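Local coordinates for putative endo-1,4-beta-xylanase (Bacteroides thetaiotaomicron VPI-5482, PDB 5MSX), which probably hydrolyses glycosidic bonds as a family 43 glycoside hydrolase, consistent with an arabinofuranosidase role in the breakdown of plant pectin by a gut bacterium, at residues Pro84-Glu89 and Asp133-Pro138; Gln224-Met229 and Glu242-Ser247; Ala330-Val335 and Met368-Asp373. One frame throughout, in Å; residues are numbered along the deposited sequence.

Interaction 1. Residues Pro84-Glu89 and Asp133-Pro138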
ATOM      1  N   PRO C  84     -19.979   8.810  -6.773  1.00 33.55           N
ATOM      2  CA  PRO C  84     -21.147   9.541  -6.238  1.00 33.93           C
ATOM      3  C   PRO C  84     -20.891  10.968  -5.789  1.00 33.82           C
ATOM      4  O   PRO C  84     -21.598  11.864  -6.225  1.00 35.20           O
ATOM      5  CB  PRO C  84     -21.611   8.646  -5.087  1.00 34.11           C
ATOM      6  CG  PRO C  84     -21.292   7.277  -5.584  1.00 34.22           C
ATOM      7  CD  PRO C  84     -19.915   7.452  -6.198  1.00 34.04           C
ATOM      8  N   SER C  85     -19.855  11.210  -5.006  1.00 34.57           N
ATOM      9  CA  SER C  85     -19.606  12.571  -4.548  1.00 35.65           C
ATOM     10  C   SER C  85     -19.326  13.600  -5.664  1.00 37.13           C
ATOM     11  O   SER C  85     -19.540  14.798  -5.464  1.00 36.74           O
ATOM     12  CB  SER C  85     -18.502  12.613  -3.484  1.00 36.49           C
ATOM     13  OG  SER C  85     -17.193  12.597  -4.036  1.00 39.14           O
ATOM     14  N   ALA C  86     -18.849  13.156  -6.827  1.00 34.86           N
ATOM     15  CA  ALA C  86     -18.464  14.084  -7.885  1.00 32.66           C
ATOM     16  C   ALA C  86     -19.473  14.140  -9.013  1.00 32.20           C
ATOM     17  O   ALA C  86     -19.232  14.833  -9.998  1.00 35.65           O
ATOM     18  CB  ALA C  86     -17.094  13.701  -8.437  1.00 33.79           C
ATOM     19  N   ALA C  87     -20.597  13.449  -8.860  1.00 32.00           N
ATOM     20  CA  ALA C  87     -21.573  13.231  -9.928  1.00 34.10           C
ATOM     21  C   ALA C  87     -22.225  14.489 -10.565  1.00 34.36           C
ATOM     22  O   ALA C  87     -22.758  14.412 -11.646  1.00 34.20           O
ATOM     23  CB  ALA C  87     -22.659  12.289  -9.447  1.00 33.99           C
ATOM     24  N   LYS C  88     -22.191  15.622  -9.891  1.00 35.55           N
ATOM     25  CA  LYS C  88     -22.726  16.857 -10.433  1.00 36.94           C
ATOM     26  C   LYS C  88     -21.650  17.924 -10.540  1.00 33.99           C
ATOM     27  O   LYS C  88     -21.945  19.088 -10.786  1.00 36.74           O
ATOM     28  CB  LYS C  88     -23.887  17.313  -9.554  1.00 43.81           C
ATOM     29  CG  LYS C  88     -24.859  16.169  -9.242  1.00 45.71           C
ATOM     30  CD  LYS C  88     -26.250  16.683  -8.947  1.00 53.16           C
ATOM     31  CE  LYS C  88     -27.086  15.652  -8.203  1.00 57.11           C
ATOM     32  NZ  LYS C  88     -28.390  16.236  -7.766  1.00 58.88           N
ATOM     33  N   GLU C  89     -20.391  17.524 -10.419  1.00 28.90           N
ATOM     34  CA  GLU C  89     -19.294  18.449 -10.616  1.00 28.58           C
ATOM     35  C   GLU C  89     -18.911  18.379 -12.070  1.00 26.92           C
ATOM     36  O   GLU C  89     -19.301  17.445 -12.749  1.00 27.09           O
ATOM     37  CB  GLU C  89     -18.087  18.064  -9.738  1.00 29.62           C
ATOM     38  CG  GLU C  89     -18.445  17.799  -8.276  1.00 30.30           C
ATOM     39  CD  GLU C  89     -19.258  18.923  -7.662  1.00 31.86           C
ATOM     40  OE1 GLU C  89     -18.806  20.082  -7.745  1.00 35.33           O
ATOM     41  OE2 GLU C  89     -20.343  18.636  -7.114  1.00 33.91           O
ATOM     42  N   ASP C 133     -14.935  13.335   1.758  1.00 35.85           N
ATOM     43  CA  ASP C 133     -15.481  13.055   0.425  1.00 36.39           C
ATOM     44  C   ASP C 133     -16.534  14.088  -0.088  1.00 34.72           C
ATOM     45  O   ASP C 133     -17.710  13.774  -0.224  1.00 35.11           O
ATOM     46  CB  ASP C 133     -16.067  11.632   0.352  1.00 34.64           C
ATOM     47  CG  ASP C 133     -16.305  11.173  -1.098  1.00 36.51           C
ATOM     48  OD1 ASP C 133     -15.587  11.642  -2.016  1.00 38.11           O
ATOM     49  OD2 ASP C 133     -17.208  10.356  -1.332  1.00 38.14           O
ATOM     50  N   GLU C 134     -16.096  15.303  -0.404  1.00 36.76           N
ATOM     51  CA  GLU C 134     -17.008  16.345  -0.893  1.00 39.33           C
ATOM     52  C   GLU C 134     -16.257  17.408  -1.664  1.00 38.57           C
ATOM     53  O   GLU C 134     -15.046  17.573  -1.478  1.00 43.08           O
ATOM     54  CB  GLU C 134     -17.762  16.995   0.270  1.00 41.38           C
ATOM     55  CG  GLU C 134     -16.857  17.575   1.330  1.00 46.04           C
ATOM     56  CD  GLU C 134     -17.625  18.331   2.402  1.00 52.96           C
ATOM     57  OE1 GLU C 134     -18.540  17.739   3.023  1.00 52.93           O
ATOM     58  OE2 GLU C 134     -17.298  19.518   2.629  1.00 58.25           O
ATOM     59  N   PHE C 135     -16.995  18.143  -2.499  1.00 35.36           N
ATOM     60  CA  PHE C 135     -16.412  19.142  -3.391  1.00 34.68           C
ATOM     61  C   PHE C 135     -17.031  20.503  -3.189  1.00 34.82           C
ATOM     62  O   PHE C 135     -18.206  20.605  -2.909  1.00 37.32           O
ATOM     63  CB  PHE C 135     -16.583  18.720  -4.864  1.00 32.16           C
ATOM     64  CG  PHE C 135     -15.829  17.469  -5.198  1.00 29.53           C
ATOM     65  CD1 PHE C 135     -14.461  17.521  -5.461  1.00 29.76           C
ATOM     66  CD2 PHE C 135     -16.462  16.246  -5.201  1.00 28.51           C
ATOM     67  CE1 PHE C 135     -13.751  16.363  -5.756  1.00 29.02           C
ATOM     68  CE2 PHE C 135     -15.751  15.079  -5.476  1.00 28.43           C
ATOM     69  CZ  PHE C 135     -14.393  15.147  -5.752  1.00 27.85           C
ATOM     70  N   TYR C 136     -16.204  21.529  -3.341  1.00 35.76           N
ATOM     71  CA  TYR C 136     -16.641  22.907  -3.402  1.00 36.40           C
ATOM     72  C   TYR C 136     -15.553  23.633  -4.164  1.00 37.37           C
ATOM     73  O   TYR C 136     -14.436  23.135  -4.247  1.00 35.94           O
ATOM     74  CB  TYR C 136     -16.819  23.491  -1.991  1.00 36.50           C
ATOM     75  CG  TYR C 136     -15.607  23.416  -1.072  1.00 33.93           C
ATOM     76  CD1 TYR C 136     -14.582  24.344  -1.165  1.00 35.74           C
ATOM     77  CD2 TYR C 136     -15.520  22.443  -0.074  1.00 36.21           C
ATOM     78  CE1 TYR C 136     -13.494  24.303  -0.315  1.00 35.14           C
ATOM     79  CE2 TYR C 136     -14.430  22.391   0.790  1.00 35.13           C
ATOM     80  CZ  TYR C 136     -13.426  23.325   0.658  1.00 36.93           C
ATOM     81  OH  TYR C 136     -12.333  23.294   1.494  1.00 40.81           O
ATOM     82  N   LYS C 137     -15.865  24.814  -4.689  1.00 36.73           N
ATOM     83  CA  LYS C 137     -14.967  25.538  -5.580  1.00 38.25           C
ATOM     84  C   LYS C 137     -14.144  26.576  -4.830  1.00 38.61           C
ATOM     85  O   LYS C 137     -14.573  27.012  -3.784  1.00 39.13           O
ATOM     86  CB  LYS C 137     -15.786  26.228  -6.653  1.00 41.82           C
ATOM     87  CG  LYS C 137     -16.622  25.263  -7.467  1.00 42.30           C
ATOM     88  CD  LYS C 137     -17.338  26.026  -8.549  1.00 43.31           C
ATOM     89  CE  LYS C 137     -18.128  25.099  -9.447  1.00 43.32           C
ATOM     90  NZ  LYS C 137     -18.606  25.917 -10.589  1.00 44.72           N
ATOM     91  N   PRO C 138     -12.982  26.994  -5.344  1.00 38.38           N
ATOM     92  CA  PRO C 138     -12.400  26.506  -6.605  1.00 40.70           C
ATOM     93  C   PRO C 138     -11.768  25.117  -6.453  1.00 42.97           C
ATOM     94  O   PRO C 138     -11.872  24.302  -7.378  1.00 43.12           O
ATOM     95  CB  PRO C 138     -11.349  27.567  -6.952  1.00 39.78           C
ATOM     96  CG  PRO C 138     -10.993  28.213  -5.648  1.00 41.90           C
ATOM     97  CD  PRO C 138     -12.120  27.978  -4.673  1.00 39.20           C
TER
HETATM   98  O   HOH W   1     -18.050   9.353  -3.619  1.00 31.18           O
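D133 meets S85 where two surface loops come together on the five-bladed beta-propeller fold known for family 43 glycoside hydrolases. S85 OG donates to D133 OD1 at 2.8 Å, approaching from above the carboxylate, 47° out of its plane. D133 holds CG anti to its own nitrogen (chi1 -165°), which sends the carboxylate over to the 3-10 turn at residues 84-86. OD1 also accepts from L128 N on strand 127-128. The other oxygen, D133 OD2, accepts from a water at 2.6 Å, and that water in turn takes the N-H of S85, so hydroxyl and amide of one serine are tied to one carboxylate. Two residues on, the ring of F135 has S85 OG at its edge, 3.2 Å from F135 CE2. A86 CB approaches the same F135 CE2 obliquely at 3.5 Å, while Y115 stacks edge-to-face with the ring and I110 of strand 109-110 packs against it. The type I turn from A86 to E89 brings E89 back to F135. There E89 CG meets the ring obliquely, the carboxylate and ring planes are 17° apart without stacking, E89 OE1 is hydrogen-bonded to N111 ND2, and E89 CD lies 3.9 Å from F135 CB.

Interaction 2. Residues Gln224-Met229 and Glu242-Ser247. With EDO (1,2-ethanediol), chain B.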
ATOM      1  N   GLN C 224      -2.567  17.728 -32.255  1.00 15.30           N
ATOM      2  CA  GLN C 224      -1.660  16.668 -32.678  1.00 16.35           C
ATOM      3  C   GLN C 224      -1.068  15.984 -31.437  1.00 15.25           C
ATOM      4  O   GLN C 224      -1.014  16.578 -30.331  1.00 14.20           O
ATOM      5  CB  GLN C 224      -0.517  17.217 -33.505  1.00 16.99           C
ATOM      6  CG  GLN C 224      -0.935  17.996 -34.739  1.00 18.00           C
ATOM      7  CD  GLN C 224       0.253  18.663 -35.430  1.00 19.40           C
ATOM      8  OE1 GLN C 224       0.906  19.490 -34.855  1.00 20.87           O
ATOM      9  NE2 GLN C 224       0.534  18.273 -36.643  1.00 19.80           N
ATOM     10  N   TYR C 225      -0.652  14.740 -31.615  1.00 14.76           N
ATOM     11  CA  TYR C 225       0.218  14.083 -30.628  1.00 13.98           C
ATOM     12  C   TYR C 225       1.616  14.010 -31.212  1.00 14.24           C
ATOM     13  O   TYR C 225       1.823  13.640 -32.383  1.00 13.20           O
ATOM     14  CB  TYR C 225      -0.289  12.685 -30.230  1.00 13.13           C
ATOM     15  CG  TYR C 225      -1.112  12.610 -28.973  1.00 12.53           C
ATOM     16  CD1 TYR C 225      -0.514  12.690 -27.726  1.00 12.78           C
ATOM     17  CD2 TYR C 225      -2.511  12.462 -29.017  1.00 12.92           C
ATOM     18  CE1 TYR C 225      -1.261  12.616 -26.549  1.00 12.54           C
ATOM     19  CE2 TYR C 225      -3.271  12.392 -27.847  1.00 12.11           C
ATOM     20  CZ  TYR C 225      -2.627  12.455 -26.603  1.00 12.92           C
ATOM     21  OH  TYR C 225      -3.344  12.390 -25.418  1.00 11.53           O
ATOM     22  N   ALA C 226       2.573  14.361 -30.354  1.00 14.38           N
ATOM     23  CA  ALA C 226       3.991  14.159 -30.596  1.00 15.04           C
ATOM     24  C   ALA C 226       4.541  13.282 -29.483  1.00 15.33           C
ATOM     25  O   ALA C 226       3.810  12.952 -28.526  1.00 15.58           O
ATOM     26  CB  ALA C 226       4.697  15.496 -30.639  1.00 15.24           C
ATOM     27  N   TYR C 227       5.801  12.860 -29.596  1.00 14.90           N
ATOM     28  CA  TYR C 227       6.388  12.011 -28.560  1.00 15.10           C
ATOM     29  C   TYR C 227       7.909  12.092 -28.517  1.00 15.11           C
ATOM     30  O   TYR C 227       8.541  12.598 -29.429  1.00 14.06           O
ATOM     31  CB  TYR C 227       5.936  10.541 -28.676  1.00 15.03           C
ATOM     32  CG  TYR C 227       6.739   9.737 -29.642  1.00 15.87           C
ATOM     33  CD1 TYR C 227       6.650   9.972 -31.010  1.00 15.67           C
ATOM     34  CD2 TYR C 227       7.614   8.738 -29.209  1.00 16.50           C
ATOM     35  CE1 TYR C 227       7.376   9.232 -31.925  1.00 16.45           C
ATOM     36  CE2 TYR C 227       8.361   8.001 -30.125  1.00 16.32           C
ATOM     37  CZ  TYR C 227       8.223   8.250 -31.485  1.00 17.39           C
ATOM     38  OH  TYR C 227       8.944   7.516 -32.415  1.00 17.65           O
ATOM     39  N   VAL C 228       8.427  11.643 -27.375  1.00 15.55           N
ATOM     40  CA  VAL C 228       9.828  11.398 -27.103  1.00 16.33           C
ATOM     41  C   VAL C 228       9.984  10.035 -26.404  1.00 17.92           C
ATOM     42  O   VAL C 228       9.000   9.440 -25.913  1.00 17.68           O
ATOM     43  CB  VAL C 228      10.458  12.520 -26.225  1.00 16.08           C
ATOM     44  CG1 VAL C 228      10.450  13.833 -26.975  1.00 16.48           C
ATOM     45  CG2 VAL C 228       9.757  12.695 -24.873  1.00 16.01           C
ATOM     46  N   MET C 229      11.215   9.538 -26.383  1.00 20.43           N
ATOM     47  CA  MET C 229      11.529   8.185 -25.873  1.00 22.92           C
ATOM     48  C   MET C 229      12.712   8.225 -24.942  1.00 23.59           C
ATOM     49  O   MET C 229      13.616   9.037 -25.139  1.00 21.98           O
ATOM     50  CB  MET C 229      11.964   7.267 -26.990  1.00 24.76           C
ATOM     51  CG  MET C 229      10.877   6.797 -27.883  1.00 27.36           C
ATOM     52  SD  MET C 229      11.619   5.983 -29.319  1.00 30.20           S
ATOM     53  CE  MET C 229      12.511   7.279 -30.128  1.00 32.45           C
ATOM     54  N   GLU C 242      13.177  11.823 -35.504  1.00 27.91           N
ATOM     55  CA  GLU C 242      12.840  12.768 -36.590  1.00 29.16           C
ATOM     56  C   GLU C 242      11.341  12.778 -36.906  1.00 29.33           C
ATOM     57  O   GLU C 242      10.734  13.838 -37.074  1.00 30.93           O
ATOM     58  CB  GLU C 242      13.632  12.430 -37.867  1.00 30.03           C
ATOM     59  N   GLN C 243      10.746  11.593 -36.952  1.00 28.00           N
ATOM     60  CA  GLN C 243       9.331  11.413 -37.244  1.00 28.42           C
ATOM     61  C   GLN C 243       8.574  11.341 -35.899  1.00 27.20           C
ATOM     62  O   GLN C 243       8.106  10.269 -35.466  1.00 28.14           O
ATOM     63  CB  GLN C 243       9.205  10.126 -38.068  1.00 30.93           C
ATOM     64  CG  GLN C 243       7.854   9.801 -38.640  1.00 32.35           C
ATOM     65  CD  GLN C 243       7.911   8.548 -39.532  1.00 33.31           C
ATOM     66  OE1 GLN C 243       8.333   7.478 -39.090  1.00 34.87           O
ATOM     67  NE2 GLN C 243       7.478   8.678 -40.774  1.00 32.07           N
ATOM     68  N   ASP C 244       8.491  12.488 -35.226  1.00 24.77           N
ATOM     69  CA  ASP C 244       7.926  12.599 -33.868  1.00 24.07           C
ATOM     70  C   ASP C 244       6.406  12.945 -33.793  1.00 22.80           C
ATOM     71  O   ASP C 244       5.826  12.887 -32.715  1.00 21.76           O
ATOM     72  CB  ASP C 244       8.767  13.577 -32.999  1.00 24.31           C
ATOM     73  CG  ASP C 244       8.598  15.061 -33.411  1.00 25.19           C
ATOM     74  OD1 ASP C 244       8.363  15.329 -34.616  1.00 24.99           O
ATOM     75  OD2 ASP C 244       8.678  15.948 -32.524  1.00 23.59           O
ATOM     76  N   ILE C 245       5.771  13.289 -34.914  1.00 21.30           N
ATOM     77  CA  ILE C 245       4.336  13.564 -34.931  1.00 22.06           C
ATOM     78  C   ILE C 245       3.599  12.267 -35.250  1.00 21.54           C
ATOM     79  O   ILE C 245       3.699  11.737 -36.337  1.00 20.29           O
ATOM     80  CB  ILE C 245       3.944  14.632 -35.955  1.00 22.97           C
ATOM     81  CG1 ILE C 245       4.619  15.980 -35.629  1.00 26.00           C
ATOM     82  CG2 ILE C 245       2.436  14.805 -35.995  1.00 23.64           C
ATOM     83  CD1 ILE C 245       3.975  16.801 -34.542  1.00 28.60           C
ATOM     84  N   ILE C 246       2.844  11.770 -34.292  1.00 21.53           N
ATOM     85  CA  ILE C 246       2.202  10.487 -34.475  1.00 22.99           C
ATOM     86  C   ILE C 246       0.708  10.557 -34.787  1.00 20.24           C
ATOM     87  O   ILE C 246       0.194   9.589 -35.274  1.00 19.75           O
ATOM     88  CB  ILE C 246       2.521   9.489 -33.360  1.00 25.64           C
ATOM     89  CG1 ILE C 246       2.023   9.966 -32.012  1.00 27.30           C
ATOM     90  CG2 ILE C 246       4.028   9.223 -33.316  1.00 28.85           C
ATOM     91  CD1 ILE C 246       2.487   9.081 -30.880  1.00 29.50           C
ATOM     92  N   SER C 247       0.035  11.669 -34.508  1.00 18.44           N
ATOM     93  CA  SER C 247      -1.346  11.873 -34.944  1.00 18.53           C
ATOM     94  C   SER C 247      -1.521  13.301 -35.346  1.00 18.29           C
ATOM     95  O   SER C 247      -0.977  14.192 -34.701  1.00 19.65           O
ATOM     96  CB  SER C 247      -2.376  11.483 -33.883  1.00 18.95           C
ATOM     97  OG  SER C 247      -2.432  12.397 -32.813  1.00 18.80           O
TER
HETATM   98  C1  EDO B 509       7.521  15.580 -39.074  1.00 42.67           C
HETATM   99  O1  EDO B 509       8.211  14.604 -39.847  1.00 44.98           O
HETATM  100  C2  EDO B 509       7.398  15.049 -37.668  1.00 41.44           C
HETATM  101  O2  EDO B 509       6.746  13.769 -37.637  1.00 39.28           O
HETATM  102  O   HOH W   2       8.591   7.772 -34.862  1.00 18.04           O
HETATM  103  O   HOH W   3       8.635  15.233 -30.026  1.00 23.80           O
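Two tyrosine rings of strand 224-230 present edges to residues 242-247: Y225 to S247 OG, Y227 to the carbonyl oxygens of Q243 and D244. S247 OG lies in the plane of the Y225 ring and is 3.4 Å from Y225 CB. Y227 CG sits between its backbone N and carbonyl carbon (chi1 84°), which turns the ring along Q243-I246. A water in the Y227 ring plane joins Y227 OH to Q243 O, while Y227 OH is also hydrogen-bonded to I301 N. I246 crosses Y227 at about a right angle, its CG2 obliquely placed 3.6 Å from Y227 CD1.

The backbones form the outer antiparallel pairing of a four-stranded propeller blade, with short axes at 137°. I246 and S247 both face Y225, a classic beta bulge. Y225 O accepts I246 N at 2.9 Å with an N-H...O angle of 151°, and S247 N only weakly at 3.4 Å. In return Y225 N donates to S247 O at 3.2 Å and, more weakly, to S247 OG, a hydroxyl also bonded to P258 O. Beyond the bulge, Y227 N makes a weak bond to D244 O. A second water bridges Y227 O to D244 OD2, while D244 OD1 forms a salt bridge with R195. I245 N donates to an ethanediol, probably from the crystallisation liquor, O2 at 2.9 Å.

Y225 lies near the predicted proton donor E200 and H260, a residue of a calcium site known in this protein. Backbone bonds at the bulge and those of Y225 OH to G201 O and G261 N are together consistent with a tyrosine held in the second shell of the predicted active site.

Interaction 3. Residues Ala330-Val335 and Met368-Asp373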
ATOM      1  N   ALA C 330     -40.087   8.505 -38.509  1.00 33.72           N
ATOM      2  CA  ALA C 330     -40.240   9.157 -37.218  1.00 33.76           C
ATOM      3  C   ALA C 330     -41.244  10.290 -37.260  1.00 31.67           C
ATOM      4  O   ALA C 330     -41.717  10.644 -38.310  1.00 33.02           O
ATOM      5  CB  ALA C 330     -38.884   9.678 -36.749  1.00 35.01           C
ATOM      6  N   SER C 331     -41.554  10.836 -36.094  1.00 31.75           N
ATOM      7  CA  SER C 331     -42.435  11.989 -35.953  1.00 33.98           C
ATOM      8  C   SER C 331     -41.869  13.274 -36.536  1.00 36.71           C
ATOM      9  O   SER C 331     -42.619  14.126 -36.985  1.00 34.81           O
ATOM     10  CB  SER C 331     -42.750  12.220 -34.474  1.00 36.00           C
ATOM     11  OG  SER C 331     -41.598  12.541 -33.714  1.00 36.59           O
ATOM     12  N   SER C 332     -40.547  13.430 -36.472  1.00 35.93           N
ATOM     13  CA  SER C 332     -39.864  14.548 -37.087  1.00 33.14           C
ATOM     14  C   SER C 332     -38.376  14.246 -37.233  1.00 33.19           C
ATOM     15  O   SER C 332     -37.865  13.224 -36.732  1.00 29.86           O
ATOM     16  CB  SER C 332     -40.048  15.819 -36.261  1.00 34.13           C
ATOM     17  OG  SER C 332     -39.338  15.750 -35.044  1.00 34.88           O
ATOM     18  N   ILE C 333     -37.704  15.144 -37.947  1.00 32.21           N
ATOM     19  CA  ILE C 333     -36.275  15.073 -38.214  1.00 31.46           C
ATOM     20  C   ILE C 333     -35.736  16.480 -38.023  1.00 33.04           C
ATOM     21  O   ILE C 333     -36.278  17.433 -38.616  1.00 30.58           O
ATOM     22  CB  ILE C 333     -35.989  14.585 -39.646  1.00 31.05           C
ATOM     23  CG1 ILE C 333     -36.632  13.205 -39.874  1.00 29.45           C
ATOM     24  CG2 ILE C 333     -34.487  14.548 -39.914  1.00 29.42           C
ATOM     25  CD1 ILE C 333     -36.661  12.761 -41.315  1.00 28.60           C
ATOM     26  N   GLU C 334     -34.700  16.624 -37.181  1.00 30.41           N
ATOM     27  CA  GLU C 334     -34.043  17.899 -37.026  1.00 30.63           C
ATOM     28  C   GLU C 334     -33.373  18.311 -38.338  1.00 28.83           C
ATOM     29  O   GLU C 334     -32.849  17.482 -39.081  1.00 25.58           O
ATOM     30  CB  GLU C 334     -33.012  17.882 -35.874  1.00 33.53           C
ATOM     31  CG  GLU C 334     -32.454  19.260 -35.494  1.00 36.15           C
ATOM     32  CD  GLU C 334     -33.555  20.304 -35.222  1.00 41.47           C
ATOM     33  OE1 GLU C 334     -33.919  20.500 -34.046  1.00 47.39           O
ATOM     34  OE2 GLU C 334     -34.085  20.930 -36.183  1.00 44.59           O
ATOM     35  N   VAL C 335     -33.401  19.609 -38.605  1.00 29.72           N
ATOM     36  CA  VAL C 335     -32.726  20.204 -39.775  1.00 31.57           C
ATOM     37  C   VAL C 335     -31.182  19.990 -39.705  1.00 28.12           C
ATOM     38  O   VAL C 335     -30.635  19.959 -38.607  1.00 27.70           O
ATOM     39  CB  VAL C 335     -33.104  21.715 -39.862  1.00 34.19           C
ATOM     40  CG1 VAL C 335     -32.484  22.528 -38.717  1.00 35.06           C
ATOM     41  CG2 VAL C 335     -32.724  22.312 -41.202  1.00 37.98           C
ATOM     42  N   MET C 368     -32.209  12.535 -34.709  1.00 23.73           N
ATOM     43  CA  MET C 368     -32.668  13.519 -33.745  1.00 25.40           C
ATOM     44  C   MET C 368     -34.012  14.089 -34.203  1.00 28.37           C
ATOM     45  O   MET C 368     -34.164  14.503 -35.364  1.00 28.79           O
ATOM     46  CB  MET C 368     -31.670  14.670 -33.603  1.00 26.96           C
ATOM     47  CG  MET C 368     -30.319  14.281 -33.004  1.00 27.92           C
ATOM     48  SD  MET C 368     -30.421  14.053 -31.232  1.00 30.73           S
ATOM     49  CE  MET C 368     -30.680  15.709 -30.639  1.00 31.38           C
ATOM     50  N   ALA C 369     -34.984  14.106 -33.289  1.00 30.05           N
ATOM     51  CA  ALA C 369     -36.259  14.794 -33.502  1.00 30.44           C
ATOM     52  C   ALA C 369     -36.030  16.304 -33.618  1.00 31.20           C
ATOM     53  O   ALA C 369     -35.062  16.845 -33.032  1.00 30.07           O
ATOM     54  CB  ALA C 369     -37.209  14.506 -32.339  1.00 30.45           C
ATOM     55  N   ALA C 370     -36.920  16.990 -34.347  1.00 30.87           N
ATOM     56  CA  ALA C 370     -36.846  18.448 -34.449  1.00 33.00           C
ATOM     57  C   ALA C 370     -37.071  19.106 -33.084  1.00 35.47           C
ATOM     58  O   ALA C 370     -37.788  18.569 -32.230  1.00 33.04           O
ATOM     59  CB  ALA C 370     -37.836  18.981 -35.470  1.00 32.23           C
ATOM     60  N   ALA C 371     -36.418  20.247 -32.880  1.00 37.81           N
ATOM     61  CA  ALA C 371     -36.563  21.040 -31.660  1.00 42.18           C
ATOM     62  C   ALA C 371     -38.032  21.278 -31.270  1.00 42.50           C
ATOM     63  O   ALA C 371     -38.367  21.115 -30.101  1.00 45.24           O
ATOM     64  CB  ALA C 371     -35.831  22.376 -31.806  1.00 43.87           C
ATOM     65  N   GLU C 372     -38.884  21.596 -32.256  1.00 43.53           N
ATOM     66  CA  GLU C 372     -40.311  21.902 -32.040  1.00 45.07           C
ATOM     67  C   GLU C 372     -41.127  20.685 -31.641  1.00 50.94           C
ATOM     68  O   GLU C 372     -42.224  20.830 -31.097  1.00 53.74           O
ATOM     69  CB  GLU C 372     -40.943  22.487 -33.305  1.00 43.04           C
ATOM     70  N   ASP C 373     -40.605  19.490 -31.917  1.00 52.15           N
ATOM     71  CA  ASP C 373     -41.307  18.235 -31.643  1.00 52.97           C
ATOM     72  C   ASP C 373     -40.929  17.660 -30.255  1.00 54.63           C
ATOM     73  O   ASP C 373     -40.386  16.552 -30.145  1.00 55.09           O
ATOM     74  CB  ASP C 373     -41.007  17.244 -32.786  1.00 52.03           C
ATOM     75  CG  ASP C 373     -41.693  15.899 -32.615  1.00 51.89           C
ATOM     76  OD1 ASP C 373     -42.739  15.820 -31.936  1.00 51.37           O
ATOM     77  OD2 ASP C 373     -41.165  14.912 -33.160  1.00 53.22           O
TER
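With chi1 at 180°, the D373 side chain extends away from its own N and lays its carboxylate against S331 and S332. E334 folds at chi2 (52°), bringing its carboxylate back over the A370-A371 peptide. The two loops thereby joined follow strands 325-330 and 367-368 at the surface of the F5/8 type C beta-sandwich. S332 OG works in both directions: it donates to the anti lone pair of D373 OD2 at 2.8 Å and accepts A370 N at 2.8 Å. S331 OG also donates to D373 OD2, but the modelled 2.5 Å separation is doubtfully short; the same hydroxyl is bonded to W378 N. The backbones are joined by E334 N to M368 O at 2.8 Å. E334 OE1 takes A371 N at 2.8 Å from 40° above the carboxylate plane, while E334 OE2 uses its anti lone pair for V335 N. The type I turn from A370 to D373, closed by D373 N to A370 O at 3.0 Å, is thus held at its start by S332 OG and E334 OE1, and at its end by the bond of the D373 carboxylate to S332. Hydroxyls bind D373 and backbone amides bind E334; donors of this kind would be expected to favour the charged forms.

Interaction 2 is the buried contact of the three, whereas interactions 1 and 3 lie at the surface. Interactions 1 and 2 both belong to the family 43 region, yet they share no element: their nearest atoms are about 21 Å apart, and one joins loops while the other pairs strands. Residues 368-373 of interaction 3 fall in the F5/8 type C region, and its centre is 43 Å from that of interaction 2, across the centre of the chain. The chemistry follows the setting. Strand pairing relies on backbone bonds and packed side chains, while both loop contacts use serine hydroxyls bonded to aspartate, with an aromatic ring added in interaction 1 and backbone amides in interaction 3.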